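Long-range contacts in NADH-dependent FAD reductase (PDB 4R82), which reduces FAD with NADH and releases the FADH2 by free diffusion to the halogenase and monooxygenase of the biosynthesis of the enediyne antibiotic C-1027: residues Val37-Ser42 against Ala70-Arg75; Gly46-Ser51 against His97-Ser102; Thr81-Val86 against Ala123-Gly128. All coordinates share one frame; numbering follows the deposited sequence.

Contact 1 (Val37-Ser42 against Ala70-Arg75); sequences VTVGGS and AVMHQR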
ATOM      1  N   VAL A  37      12.452   5.508  -2.062  1.00 10.30           N
ATOM      2  CA  VAL A  37      12.351   5.911  -3.453  1.00 11.22           C
ATOM      3  C   VAL A  37      13.564   6.762  -3.792  1.00 10.44           C
ATOM      4  O   VAL A  37      13.911   7.671  -3.032  1.00 10.80           O
ATOM      5  CB  VAL A  37      11.068   6.729  -3.687  1.00  9.54           C
ATOM      6  CG1 VAL A  37      11.025   7.285  -5.115  1.00 11.31           C
ATOM      7  CG2 VAL A  37       9.839   5.863  -3.421  1.00  9.55           C
ATOM      8  N   THR A  38      14.210   6.484  -4.922  1.00  8.40           N
ATOM      9  CA  THR A  38      15.361   7.286  -5.312  1.00  8.91           C
ATOM     10  C   THR A  38      15.254   7.784  -6.743  1.00  9.69           C
ATOM     11  O   THR A  38      14.553   7.197  -7.579  1.00 11.72           O
ATOM     12  CB  THR A  38      16.690   6.519  -5.147  1.00 13.04           C
ATOM     13  OG1 THR A  38      16.635   5.300  -5.905  1.00 12.52           O
ATOM     14  CG2 THR A  38      16.947   6.181  -3.679  1.00 12.05           C
ATOM     15  N   VAL A  39      15.958   8.878  -7.008  1.00 12.77           N
ATOM     16  CA  VAL A  39      16.083   9.402  -8.362  1.00 10.16           C
ATOM     17  C   VAL A  39      17.527   9.755  -8.643  1.00 14.14           C
ATOM     18  O   VAL A  39      18.315   9.965  -7.714  1.00 14.18           O
ATOM     19  CB  VAL A  39      15.215  10.669  -8.571  1.00 12.65           C
ATOM     20  CG1 VAL A  39      13.739  10.340  -8.432  1.00 12.26           C
ATOM     21  CG2 VAL A  39      15.624  11.759  -7.586  1.00 13.07           C
ATOM     22  N   GLY A  40      17.870   9.803  -9.929  1.00 11.59           N
ATOM     23  CA  GLY A  40      19.179  10.246 -10.359  1.00 12.94           C
ATOM     24  C   GLY A  40      19.118  11.712 -10.729  1.00 16.90           C
ATOM     25  O   GLY A  40      18.609  12.531  -9.958  1.00 16.91           O
ATOM     26  N   GLY A  41      19.621  12.058 -11.907  1.00 16.79           N
ATOM     27  CA  GLY A  41      19.652  13.449 -12.310  1.00 20.56           C
ATOM     28  C   GLY A  41      20.863  14.161 -11.739  1.00 20.04           C
ATOM     29  O   GLY A  41      21.767  13.532 -11.189  1.00 18.21           O
ATOM     30  N   SER A  42      20.868  15.481 -11.840  1.00 15.78           N
ATOM     31  CA  SER A  42      22.018  16.269 -11.419  0.54 16.65           C
ATOM     32  C   SER A  42      22.229  16.222  -9.910  1.00 20.28           C
ATOM     33  O   SER A  42      23.349  16.392  -9.430  1.00 21.18           O
ATOM     34  CB  SER A  42      21.871  17.710 -11.890  0.54 17.72           C
ATOM     35  OG  SER A  42      21.897  17.758 -13.303  0.54 21.13           O
ATOM     36  N   ALA A  70       7.450  17.966  -0.570  1.00 21.64           N
ATOM     37  CA  ALA A  70       8.727  17.258  -0.508  1.00 20.28           C
ATOM     38  C   ALA A  70       9.618  17.674  -1.682  1.00 20.20           C
ATOM     39  O   ALA A  70       9.123  17.879  -2.791  1.00 21.07           O
ATOM     40  CB  ALA A  70       8.495  15.748  -0.533  1.00 16.51           C
ATOM     41  N   VAL A  71      10.927  17.778  -1.456  1.00 23.45           N
ATOM     42  CA  VAL A  71      11.870  17.994  -2.559  1.00 24.52           C
ATOM     43  C   VAL A  71      11.763  16.871  -3.584  1.00 26.97           C
ATOM     44  O   VAL A  71      11.860  17.099  -4.798  1.00 21.03           O
ATOM     45  CB  VAL A  71      13.319  18.123  -2.055  1.00 30.91           C
ATOM     46  CG1 VAL A  71      14.314  17.989  -3.201  1.00 34.81           C
ATOM     47  CG2 VAL A  71      13.509  19.449  -1.348  1.00 28.55           C
HETATM   48  N   MSE A  72      11.546  15.655  -3.100  1.00 22.42           N
HETATM   49  CA  MSE A  72      11.394  14.522  -4.007  1.00 18.24           C
HETATM   50  C   MSE A  72      10.251  14.760  -4.999  1.00 20.25           C
HETATM   51  O   MSE A  72      10.293  14.305  -6.142  1.00 21.65           O
HETATM   52  CB  MSE A  72      11.154  13.232  -3.221  1.00 21.97           C
HETATM   53  CG  MSE A  72      10.841  12.021  -4.100  1.00 19.14           C
HETATM   54 SE   MSE A  72      12.307  11.589  -5.303  0.49 14.43          SE
HETATM   55  CE  MSE A  72      13.544  11.072  -3.927  1.00  9.41           C
ATOM     56  N   HIS A  73       9.228  15.481  -4.560  1.00 21.27           N
ATOM     57  CA  HIS A  73       8.129  15.792  -5.454  1.00 17.96           C
ATOM     58  C   HIS A  73       8.643  16.592  -6.659  1.00 18.47           C
ATOM     59  O   HIS A  73       8.287  16.288  -7.792  1.00 20.02           O
ATOM     60  CB  HIS A  73       7.042  16.567  -4.714  1.00 16.84           C
ATOM     61  CG  HIS A  73       5.794  16.765  -5.510  1.00 14.35           C
ATOM     62  ND1 HIS A  73       5.650  17.786  -6.425  1.00 17.59           N
ATOM     63  CD2 HIS A  73       4.629  16.076  -5.525  1.00 12.80           C
ATOM     64  CE1 HIS A  73       4.450  17.714  -6.974  1.00 19.28           C
ATOM     65  NE2 HIS A  73       3.808  16.691  -6.438  1.00 15.56           N
ATOM     66  N   GLN A  74       9.491  17.589  -6.423  1.00 15.64           N
ATOM     67  CA  GLN A  74      10.006  18.406  -7.531  1.00 17.63           C
ATOM     68  C   GLN A  74      10.873  17.560  -8.467  1.00 20.61           C
ATOM     69  O   GLN A  74      10.820  17.715  -9.694  1.00 20.36           O
ATOM     70  CB  GLN A  74      10.775  19.629  -7.013  1.00 25.99           C
ATOM     71  N   ARG A  75      11.635  16.628  -7.899  1.00 18.31           N
ATOM     72  CA  ARG A  75      12.474  15.748  -8.721  1.00 15.36           C
ATOM     73  C   ARG A  75      11.663  14.825  -9.609  1.00 18.93           C
ATOM     74  O   ARG A  75      11.935  14.709 -10.803  1.00 22.60           O
ATOM     75  CB  ARG A  75      13.377  14.899  -7.842  1.00 20.17           C
ATOM     76  CG  ARG A  75      14.300  15.698  -6.970  1.00 23.83           C
ATOM     77  CD  ARG A  75      15.446  16.284  -7.763  1.00 34.22           C
ATOM     78  NE  ARG A  75      16.577  16.534  -6.879  1.00 42.01           N
ATOM     79  CZ  ARG A  75      16.710  17.635  -6.150  1.00 46.16           C
ATOM     80  NH1 ARG A  75      15.787  18.586  -6.223  1.00 42.09           N
ATOM     81  NH2 ARG A  75      17.764  17.788  -5.360  1.00 50.43           N
TER
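Val-37 and Val-39, at the end of strand 35-39, face the start of helix 71-78. The axes of 37-39 and 71-75 come within 9.6 Å, with 50° between their chain directions, and the backbones are nearest at Val-39 and Arg-75, whose CA atoms are 7.3 Å apart. At that separation side chains must bridge the gap, and Met-72, modelled as selenomethionine, does most of the work. Its CG stands anti to the backbone N (chi1 174°), which sends the chain toward the strand, and bends at chi2 and chi3 curl the tip along it. The SE atom rests 3.7 Å from Val-39 CG1, with the two side chains sliding past each other in opposite directions. Met-72 CE goes on to the backbone, 3.5 Å from Val-37 O. The other methyl of Val-39, CG2, lies 3.9 Å from Arg-75 CB, and the Val-39 and Arg-75 side chains cross at about a right angle. Beyond CB, Arg-75 turns from the valine, and its NE bonds to Glu-43 O in the turn that follows the strand. No hydrogen bond joins the two segments. Between them the contact is apolar packing: the selenium, standing where methionine has sulfur, packs on Val-39, with Val-37 farther off, while the Arg-75 bond to Glu-43 adds a polar tie just beyond the strand.

Contact 2 (Gly46-Ser51 against His97-Ser102); sequences GMTANS and HFADHS. With FAD (flavin-adenine dinucleotide), chain K; NAD (nicotinamide-adenine-dinucleotide), chain C.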
ATOM      1  N   GLY A  46      16.992  10.540  -2.225  1.00 12.20           N
ATOM      2  CA  GLY A  46      16.175   9.433  -1.782  1.00  9.86           C
ATOM      3  C   GLY A  46      15.138   9.924  -0.783  1.00 11.57           C
ATOM      4  O   GLY A  46      15.325  10.966  -0.149  1.00 13.17           O
HETATM    5  N   MSE A  47      14.038   9.187  -0.652  1.00  9.93           N
HETATM    6  CA  MSE A  47      12.988   9.527   0.317  1.00 10.19           C
HETATM    7  C   MSE A  47      12.320   8.254   0.786  1.00 10.82           C
HETATM    8  O   MSE A  47      11.933   7.409  -0.023  1.00 11.40           O
HETATM    9  CB  MSE A  47      11.927  10.453  -0.294  1.00 10.95           C
HETATM   10  CG  MSE A  47      10.901  10.987   0.752  1.00 13.73           C
HETATM   11 SE   MSE A  47       9.309  11.811  -0.049  0.62 15.39          SE
HETATM   12  CE  MSE A  47       8.395  10.157  -0.524  1.00 16.85           C
ATOM     13  N   THR A  48      12.187   8.105   2.096  1.00 11.18           N
ATOM     14  CA  THR A  48      11.504   6.940   2.643  1.00 10.30           C
ATOM     15  C   THR A  48      10.012   7.018   2.307  1.00 11.16           C
ATOM     16  O   THR A  48       9.387   8.090   2.426  1.00 10.13           O
ATOM     17  CB  THR A  48      11.732   6.858   4.155  1.00  9.23           C
ATOM     18  OG1 THR A  48      13.137   6.710   4.405  1.00 11.80           O
ATOM     19  CG2 THR A  48      10.979   5.680   4.754  1.00 10.68           C
ATOM     20  N   ALA A  49       9.455   5.904   1.834  1.00  9.13           N
ATOM     21  CA  ALA A  49       8.057   5.879   1.392  1.00  9.49           C
ATOM     22  C   ALA A  49       7.370   4.573   1.708  1.00 12.14           C
ATOM     23  O   ALA A  49       7.882   3.490   1.362  1.00 11.78           O
ATOM     24  CB  ALA A  49       7.961   6.163  -0.105  1.00 12.11           C
ATOM     25  N   ASN A  50       6.186   4.657   2.309  1.00 11.89           N
ATOM     26  CA  ASN A  50       5.392   3.452   2.515  1.00 10.50           C
ATOM     27  C   ASN A  50       4.118   3.420   1.665  1.00 12.26           C
ATOM     28  O   ASN A  50       3.354   2.459   1.723  1.00 12.61           O
ATOM     29  CB  ASN A  50       5.070   3.260   3.997  1.00 10.59           C
ATOM     30  CG  ASN A  50       3.970   4.172   4.467  1.00 14.96           C
ATOM     31  OD1 ASN A  50       3.822   5.289   3.973  1.00 17.10           O
ATOM     32  ND2 ASN A  50       3.163   3.692   5.407  1.00 22.03           N
ATOM     33  N   SER A  51       3.908   4.458   0.859  1.00 10.42           N
ATOM     34  CA  SER A  51       2.722   4.541   0.008  1.00 11.12           C
ATOM     35  C   SER A  51       2.877   3.709  -1.272  1.00 19.74           C
ATOM     36  O   SER A  51       1.992   3.708  -2.125  1.00 24.75           O
ATOM     37  CB  SER A  51       2.438   6.000  -0.357  1.00 11.89           C
ATOM     38  OG  SER A  51       3.504   6.519  -1.136  1.00 16.61           O
ATOM     39  N   HIS A  97      17.107   7.423   7.978  1.00 14.59           N
ATOM     40  CA  HIS A  97      17.995   8.362   7.310  1.00 16.15           C
ATOM     41  C   HIS A  97      17.305   9.058   6.141  1.00 16.61           C
ATOM     42  O   HIS A  97      17.417  10.282   5.969  1.00 17.57           O
ATOM     43  CB  HIS A  97      19.241   7.642   6.805  1.00 17.23           C
ATOM     44  CG  HIS A  97      20.174   8.533   6.054  1.00 21.23           C
ATOM     45  ND1 HIS A  97      20.864   9.562   6.658  1.00 26.84           N
ATOM     46  CD2 HIS A  97      20.512   8.566   4.745  1.00 20.75           C
ATOM     47  CE1 HIS A  97      21.599  10.184   5.753  1.00 27.39           C
ATOM     48  NE2 HIS A  97      21.406   9.596   4.586  1.00 27.14           N
ATOM     49  N   PHE A  98      16.588   8.281   5.336  1.00 13.30           N
ATOM     50  CA  PHE A  98      15.924   8.835   4.164  1.00 12.22           C
ATOM     51  C   PHE A  98      14.570   9.467   4.472  1.00 13.52           C
ATOM     52  O   PHE A  98      13.888   9.964   3.576  1.00 13.29           O
ATOM     53  CB  PHE A  98      15.827   7.778   3.056  1.00  9.89           C
ATOM     54  CG  PHE A  98      17.149   7.508   2.388  1.00 12.86           C
ATOM     55  CD1 PHE A  98      17.691   8.441   1.504  1.00 12.35           C
ATOM     56  CD2 PHE A  98      17.861   6.348   2.667  1.00 15.29           C
ATOM     57  CE1 PHE A  98      18.918   8.202   0.889  1.00 14.88           C
ATOM     58  CE2 PHE A  98      19.093   6.107   2.060  1.00 15.01           C
ATOM     59  CZ  PHE A  98      19.620   7.035   1.177  1.00 14.31           C
ATOM     60  N   ALA A  99      14.191   9.465   5.748  1.00 12.82           N
ATOM     61  CA  ALA A  99      13.014  10.205   6.200  1.00 13.79           C
ATOM     62  C   ALA A  99      13.401  11.537   6.844  1.00 13.59           C
ATOM     63  O   ALA A  99      12.526  12.351   7.178  1.00 18.19           O
ATOM     64  CB  ALA A  99      12.206   9.372   7.175  1.00 14.46           C
ATOM     65  N   ASP A 100      14.702  11.746   7.050  1.00 18.69           N
ATOM     66  CA  ASP A 100      15.191  12.960   7.688  1.00 24.64           C
ATOM     67  C   ASP A 100      15.013  14.133   6.735  1.00 30.92           C
ATOM     68  O   ASP A 100      15.407  14.059   5.572  1.00 30.33           O
ATOM     69  CB  ASP A 100      16.671  12.811   8.062  1.00 27.87           C
ATOM     70  CG  ASP A 100      17.182  13.958   8.915  1.00 43.67           C
ATOM     71  OD1 ASP A 100      16.455  14.964   9.075  1.00 46.02           O
ATOM     72  OD2 ASP A 100      18.321  13.854   9.424  1.00 48.57           O
ATOM     73  N   HIS A 101      14.421  15.216   7.226  1.00 36.21           N
ATOM     74  CA  HIS A 101      14.205  16.393   6.387  1.00 43.99           C
ATOM     75  C   HIS A 101      15.513  17.122   6.084  1.00 48.58           C
ATOM     76  O   HIS A 101      15.647  17.743   5.026  1.00 50.68           O
ATOM     77  CB  HIS A 101      13.202  17.353   7.034  1.00 44.50           C
ATOM     78  CG  HIS A 101      12.788  18.482   6.141  1.00 49.97           C
ATOM     79  ND1 HIS A 101      11.660  18.432   5.350  1.00 49.68           N
ATOM     80  CD2 HIS A 101      13.355  19.690   5.910  1.00 54.86           C
ATOM     81  CE1 HIS A 101      11.548  19.561   4.674  1.00 52.16           C
ATOM     82  NE2 HIS A 101      12.564  20.341   4.994  1.00 55.70           N
ATOM     83  N   SER A 102      16.466  17.035   7.013  1.00 50.20           N
ATOM     84  CA  SER A 102      17.764  17.709   6.895  1.00 54.73           C
ATOM     85  C   SER A 102      18.456  17.456   5.556  1.00 51.70           C
ATOM     86  O   SER A 102      18.613  16.309   5.138  1.00 52.32           O
ATOM     87  CB  SER A 102      18.693  17.277   8.033  1.00 58.30           C
ATOM     88  OG  SER A 102      18.115  17.547   9.299  1.00 63.59           O
TER
HETATM   89  N1  FAD K 209       6.445  10.819   2.505  1.00 10.22           N
HETATM   90  C2  FAD K 209       5.712  10.753   1.405  1.00 10.44           C
HETATM   91  O2  FAD K 209       5.517  11.904   0.653  1.00 12.15           O
HETATM   92  N3  FAD K 209       5.154   9.631   0.957  1.00  9.36           N
HETATM   93  C4  FAD K 209       5.316   8.493   1.650  1.00 11.38           C
HETATM   94  O4  FAD K 209       4.748   7.318   1.198  1.00 10.86           O
HETATM   95  C4X FAD K 209       6.071   8.504   2.857  1.00  9.03           C
HETATM   96  N5  FAD K 209       6.218   7.348   3.577  1.00 10.30           N
HETATM   97  C5X FAD K 209       6.975   7.380   4.711  1.00 10.43           C
HETATM   98  C6  FAD K 209       7.143   6.177   5.444  1.00 10.21           C
HETATM   99  C7  FAD K 209       7.895   6.201   6.621  1.00 10.38           C
HETATM  100  C7M FAD K 209       8.096   4.908   7.442  1.00 11.89           C
HETATM  101  C8  FAD K 209       8.491   7.397   7.058  1.00 12.04           C
HETATM  102  C8M FAD K 209       9.311   7.391   8.333  1.00 14.49           C
HETATM  103  C9  FAD K 209       8.327   8.586   6.331  1.00 10.46           C
HETATM  104  C9A FAD K 209       7.561   8.582   5.140  1.00 13.59           C
HETATM  105  N10 FAD K 209       7.401   9.749   4.416  1.00 12.60           N
HETATM  106  C10 FAD K 209       6.652   9.700   3.278  1.00  9.47           C
HETATM  107  C1' FAD K 209       7.984  11.025   4.837  1.00 12.60           C
HETATM  108  C2' FAD K 209       9.302  11.345   4.159  1.00 11.72           C
HETATM  109  O2' FAD K 209      10.119  10.184   4.193  1.00 12.63           O
HETATM  110  C3' FAD K 209      10.020  12.421   4.964  1.00 14.22           C
HETATM  111  O3' FAD K 209      10.049  12.029   6.323  1.00 17.99           O
HETATM  112  C4' FAD K 209       9.270  13.716   4.915  1.00 19.70           C
HETATM  113  O4' FAD K 209       8.825  13.918   3.602  1.00 29.21           O
HETATM  114  C5' FAD K 209      10.127  14.897   5.435  1.00 21.74           C
HETATM  115  O5' FAD K 209      11.164  15.307   4.527  1.00 32.47           O
HETATM  116  P   FAD K 209      10.885  15.566   2.930  1.00 49.19           P
HETATM  117  O1P FAD K 209      11.813  16.642   2.380  1.00 58.91           O
HETATM  118  O2P FAD K 209       9.451  16.010   2.759  1.00 44.29           O
HETATM  119  O3P FAD K 209      11.133  14.277   2.187  1.00 50.05           O
HETATM  120  PA  NAD C 201       2.900   8.447  11.971  1.00 24.48           P
HETATM  121  O1A NAD C 201       3.917   9.275  11.189  1.00 33.60           O
HETATM  122  O2A NAD C 201       3.608   7.730  13.103  1.00 31.15           O
HETATM  123  O5B NAD C 201       2.332   7.347  11.005  1.00 18.02           O
HETATM  124  C5B NAD C 201       1.029   6.888  11.022  1.00 15.09           C
HETATM  125  C4B NAD C 201       0.366   6.804   9.715  1.00 13.68           C
HETATM  126  O4B NAD C 201       0.125   8.107   9.260  1.00 14.96           O
HETATM  127  C3B NAD C 201       1.226   6.149   8.717  1.00 18.43           C
HETATM  128  O3B NAD C 201       0.418   5.387   7.870  1.00 24.45           O
HETATM  129  C2B NAD C 201       1.797   7.252   7.954  1.00 14.60           C
HETATM  130  O2B NAD C 201       2.195   6.864   6.688  1.00 17.34           O
HETATM  131  C1B NAD C 201       0.693   8.200   7.916  1.00 16.36           C
HETATM  132  N9A NAD C 201       1.090   9.592   7.670  1.00 13.13           N
HETATM  133  C8A NAD C 201       1.889  10.358   8.437  1.00 14.67           C
HETATM  134  N7A NAD C 201       2.022  11.582   7.897  1.00 13.42           N
HETATM  135  C5A NAD C 201       1.296  11.599   6.757  1.00 13.13           C
HETATM  136  C6A NAD C 201       1.048  12.562   5.779  1.00 14.09           C
HETATM  137  N6A NAD C 201       1.609  13.823   5.874  1.00 15.10           N
HETATM  138  N1A NAD C 201       0.248  12.252   4.749  1.00 14.18           N
HETATM  139  C2A NAD C 201      -0.304  11.036   4.623  1.00 14.83           C
HETATM  140  N3A NAD C 201      -0.094  10.090   5.549  1.00 14.93           N
HETATM  141  C4A NAD C 201       0.698  10.340   6.612  1.00 12.36           C
HETATM  142  O3  NAD C 201       1.788   9.384  12.573  1.00 23.17           O
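Thr-48 meets Phe-98 and the flavin through different atoms of one short side chain. Its CB sits 3.7 Å from O2' of the FAD ribityl chain and nearly as close to Phe-98 O. OG1, which a chi1 of -62° sets beside the backbone N, packs 3.2 Å from Phe-98 CB and gives its hydrogen bond to Ala-95 O. The methyl CG2 turns the other way, to 3.6 Å from FAD C7 on the dimethylbenzene ring. The backbone completes the grip: Thr-48 N donates to Phe-98 O at 2.9 Å, arriving from well above the carbonyl plane, and Thr-48 O accepts from FAD O2'. One carbon further along the ribityl chain, FAD O3' donates to Ala-99 O at 2.6 Å, so both segments hold that chain. His-101 ND1 adds a bond to FAD O5' at 3.3 Å. Further along 46-51, Asn-50 N bonds to flavin N5 and Ser-51 N to O4. The Phe-98 ring lies obliquely against Gly-46, CD1 being 3.7 Å from Gly-46 C. Strand 45-49, at the edge of the main sheet beside strand 35-39, thus forms one wall of the flavin pocket; the turn leaving helix 92-97 closes on it, tucking Phe-98 among Val-36, Phe-110 and Val-113.

Contact 3 (Thr81-Val86 against Ala123-Gly128); sequences TFAVSV and APLIAG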
ATOM      1  N   THR A  81      12.282   8.815 -14.720  1.00 11.44           N
ATOM      2  CA  THR A  81      12.325   7.504 -14.078  1.00 10.76           C
ATOM      3  C   THR A  81      12.628   7.639 -12.604  1.00 16.29           C
ATOM      4  O   THR A  81      13.193   8.644 -12.176  1.00 16.76           O
ATOM      5  CB  THR A  81      13.427   6.578 -14.667  1.00 16.68           C
ATOM      6  OG1 THR A  81      14.706   7.204 -14.521  1.00 22.70           O
ATOM      7  CG2 THR A  81      13.182   6.263 -16.139  1.00 15.61           C
ATOM      8  N   PHE A  82      12.258   6.621 -11.831  1.00 14.08           N
ATOM      9  CA  PHE A  82      12.610   6.578 -10.415  1.00 12.25           C
ATOM     10  C   PHE A  82      12.882   5.141 -10.029  1.00 13.50           C
ATOM     11  O   PHE A  82      12.612   4.223 -10.800  1.00 13.61           O
ATOM     12  CB  PHE A  82      11.527   7.198  -9.502  1.00 13.39           C
ATOM     13  CG  PHE A  82      10.189   6.479  -9.526  1.00 11.61           C
ATOM     14  CD1 PHE A  82       9.217   6.838 -10.448  1.00 16.13           C
ATOM     15  CD2 PHE A  82       9.902   5.452  -8.627  1.00 13.40           C
ATOM     16  CE1 PHE A  82       7.981   6.204 -10.474  1.00 14.91           C
ATOM     17  CE2 PHE A  82       8.667   4.804  -8.652  1.00 13.06           C
ATOM     18  CZ  PHE A  82       7.705   5.181  -9.580  1.00 13.20           C
ATOM     19  N   ALA A  83      13.457   4.935  -8.855  1.00 10.29           N
ATOM     20  CA  ALA A  83      13.679   3.574  -8.404  1.00 11.82           C
ATOM     21  C   ALA A  83      13.054   3.375  -7.043  1.00  9.46           C
ATOM     22  O   ALA A  83      12.873   4.334  -6.267  1.00 11.74           O
ATOM     23  CB  ALA A  83      15.160   3.229  -8.374  1.00 11.04           C
ATOM     24  N   VAL A  84      12.697   2.127  -6.772  1.00  8.57           N
ATOM     25  CA  VAL A  84      12.153   1.767  -5.466  1.00  7.66           C
ATOM     26  C   VAL A  84      13.017   0.670  -4.859  1.00 10.59           C
ATOM     27  O   VAL A  84      13.254  -0.360  -5.495  1.00 11.90           O
ATOM     28  CB  VAL A  84      10.697   1.259  -5.599  1.00 10.62           C
ATOM     29  CG1 VAL A  84      10.143   0.821  -4.228  1.00 12.75           C
ATOM     30  CG2 VAL A  84       9.807   2.318  -6.228  1.00 12.20           C
ATOM     31  N   SER A  85      13.481   0.877  -3.620  1.00  9.01           N
ATOM     32  CA  SER A  85      14.219  -0.151  -2.915  1.00 11.22           C
ATOM     33  C   SER A  85      13.355  -0.577  -1.748  1.00 10.64           C
ATOM     34  O   SER A  85      13.096   0.226  -0.842  1.00 11.00           O
ATOM     35  CB  SER A  85      15.561   0.389  -2.405  1.00 11.42           C
ATOM     36  OG  SER A  85      16.394   0.801  -3.479  1.00 12.57           O
ATOM     37  N   VAL A  86      12.903  -1.829  -1.771  1.00  8.68           N
ATOM     38  CA  VAL A  86      12.093  -2.357  -0.682  1.00 10.26           C
ATOM     39  C   VAL A  86      13.022  -2.763   0.447  1.00 11.29           C
ATOM     40  O   VAL A  86      13.868  -3.652   0.282  1.00 11.07           O
ATOM     41  CB  VAL A  86      11.280  -3.572  -1.125  1.00 11.80           C
ATOM     42  CG1 VAL A  86      10.527  -4.175   0.066  1.00 12.43           C
ATOM     43  CG2 VAL A  86      10.326  -3.187  -2.253  1.00 13.06           C
ATOM     44  N   ALA A 123      19.455   6.000 -10.865  1.00 15.15           N
ATOM     45  CA  ALA A 123      19.226   6.259  -9.442  1.00 18.07           C
ATOM     46  C   ALA A 123      20.006   5.286  -8.580  1.00 17.85           C
ATOM     47  O   ALA A 123      20.155   4.108  -8.938  1.00 15.09           O
ATOM     48  CB  ALA A 123      17.749   6.164  -9.123  1.00 14.96           C
ATOM     49  N   PRO A 124      20.510   5.770  -7.434  1.00 16.36           N
ATOM     50  CA  PRO A 124      21.147   4.851  -6.489  1.00 14.77           C
ATOM     51  C   PRO A 124      20.139   3.837  -5.960  1.00 15.52           C
ATOM     52  O   PRO A 124      19.030   4.209  -5.576  1.00 16.46           O
ATOM     53  CB  PRO A 124      21.616   5.782  -5.361  1.00 15.92           C
ATOM     54  CG  PRO A 124      21.734   7.134  -6.004  1.00 18.27           C
ATOM     55  CD  PRO A 124      20.604   7.176  -6.993  1.00 14.84           C
ATOM     56  N   LEU A 125      20.507   2.560  -5.954  1.00 11.98           N
ATOM     57  CA  LEU A 125      19.620   1.527  -5.437  1.00 11.11           C
ATOM     58  C   LEU A 125      20.205   1.095  -4.096  1.00 11.53           C
ATOM     59  O   LEU A 125      21.409   0.894  -3.998  1.00 15.74           O
ATOM     60  CB  LEU A 125      19.593   0.330  -6.391  1.00 13.37           C
ATOM     61  CG  LEU A 125      19.259   0.671  -7.843  1.00 17.36           C
ATOM     62  CD1 LEU A 125      19.368  -0.561  -8.727  1.00 17.35           C
ATOM     63  CD2 LEU A 125      17.873   1.221  -7.904  1.00 20.29           C
ATOM     64  N   ILE A 126      19.375   0.976  -3.063  1.00 11.54           N
ATOM     65  CA  ILE A 126      19.907   0.746  -1.722  1.00 13.52           C
ATOM     66  C   ILE A 126      20.364  -0.702  -1.548  1.00 13.48           C
ATOM     67  O   ILE A 126      19.582  -1.636  -1.740  1.00 13.78           O
ATOM     68  CB  ILE A 126      18.874   1.097  -0.631  1.00 15.89           C
ATOM     69  CG1 ILE A 126      18.307   2.506  -0.853  1.00 16.68           C
ATOM     70  CG2 ILE A 126      19.507   0.998   0.754  1.00 15.13           C
ATOM     71  CD1 ILE A 126      19.343   3.601  -0.956  1.00 15.62           C
ATOM     72  N   ALA A 127      21.635  -0.891  -1.198  1.00 13.50           N
ATOM     73  CA  ALA A 127      22.174  -2.239  -1.023  1.00 14.35           C
ATOM     74  C   ALA A 127      21.497  -2.893   0.172  1.00 14.86           C
ATOM     75  O   ALA A 127      21.114  -2.209   1.125  1.00 15.34           O
ATOM     76  CB  ALA A 127      23.694  -2.189  -0.824  1.00 17.00           C
ATOM     77  N   GLY A 128      21.340  -4.215   0.124  1.00 13.84           N
ATOM     78  CA  GLY A 128      20.721  -4.927   1.227  1.00 14.03           C
ATOM     79  C   GLY A 128      19.211  -5.021   1.154  1.00 11.92           C
ATOM     80  O   GLY A 128      18.588  -5.658   2.004  1.00 14.21           O
TER
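Ala-83 and Ser-85 meet Leu-125 and Ile-126 without an aromatic ring between them. The ring of Phe-82 belongs to the other side of strand 81-86: Val-84 CG2 lies at its edge, in the ring plane, and Val-39, Cys-135 and Ile-137 pack around it. The ring of Pro-124 likewise leaves the contact, toward Phe-110 and Trp-115. What remains between the segments is small. Ala-83 CB touches Leu-125 CD2 at 3.4 Å, tighter than a normal carbon contact, and Ala-123 CB at 4.0 Å. Leu-125 brings that methyl in from the side, its CB bond not being aimed at the opposing strand. Ser-85 then makes the polar link: with OG anti to the carbonyl carbon (chi1 -62°), the oxygen accepts the Ile-126 N-H at 3.0 Å, almost straight at 169°. Ile-126 CG1 closes over the same serine, 3.8 Å from its CB. The strand axes run nearly parallel, 12° apart at 6.6 Å, yet no backbone pairing joins them, because the edges of 81-86 are taken by strands 35-39 and 131-143, and 124-126 pairs with 115-117 in a small sheet of its own. The Ile-126 N-H is thus met by a serine oxygen rather than by a backbone carbonyl of 81-86, and one nearly straight hydrogen bond, set within apolar contacts, joins the small sheet to strand 81-86.

How the contacts relate
Strand 35-39 ties the three contacts together. In contact 1 its valines face helix 71-78, while Thr-38 between them points to contact 3, where its OG1 lies 2.7 Å from Pro-124 O and Thr-38 O lies 2.8 Å from Ala-83 N, both probable hydrogen bonds. On the other edge, Val-37 O lies 2.8 Å from Met-47 N of contact 2, another probable one. Contacts 2 and 3 touch more lightly, through Phe-98 CE2 and Ile-126 CD1 at 3.9 Å. Contact 2 supplies most of these flavin-pocket residues; contact 1 adds Ala-70. Measured between nearest atoms, the Met-72 side chain of contact 1 is about 6 Å from FAD, and the Ile-126 side chain of contact 3 about 12 Å.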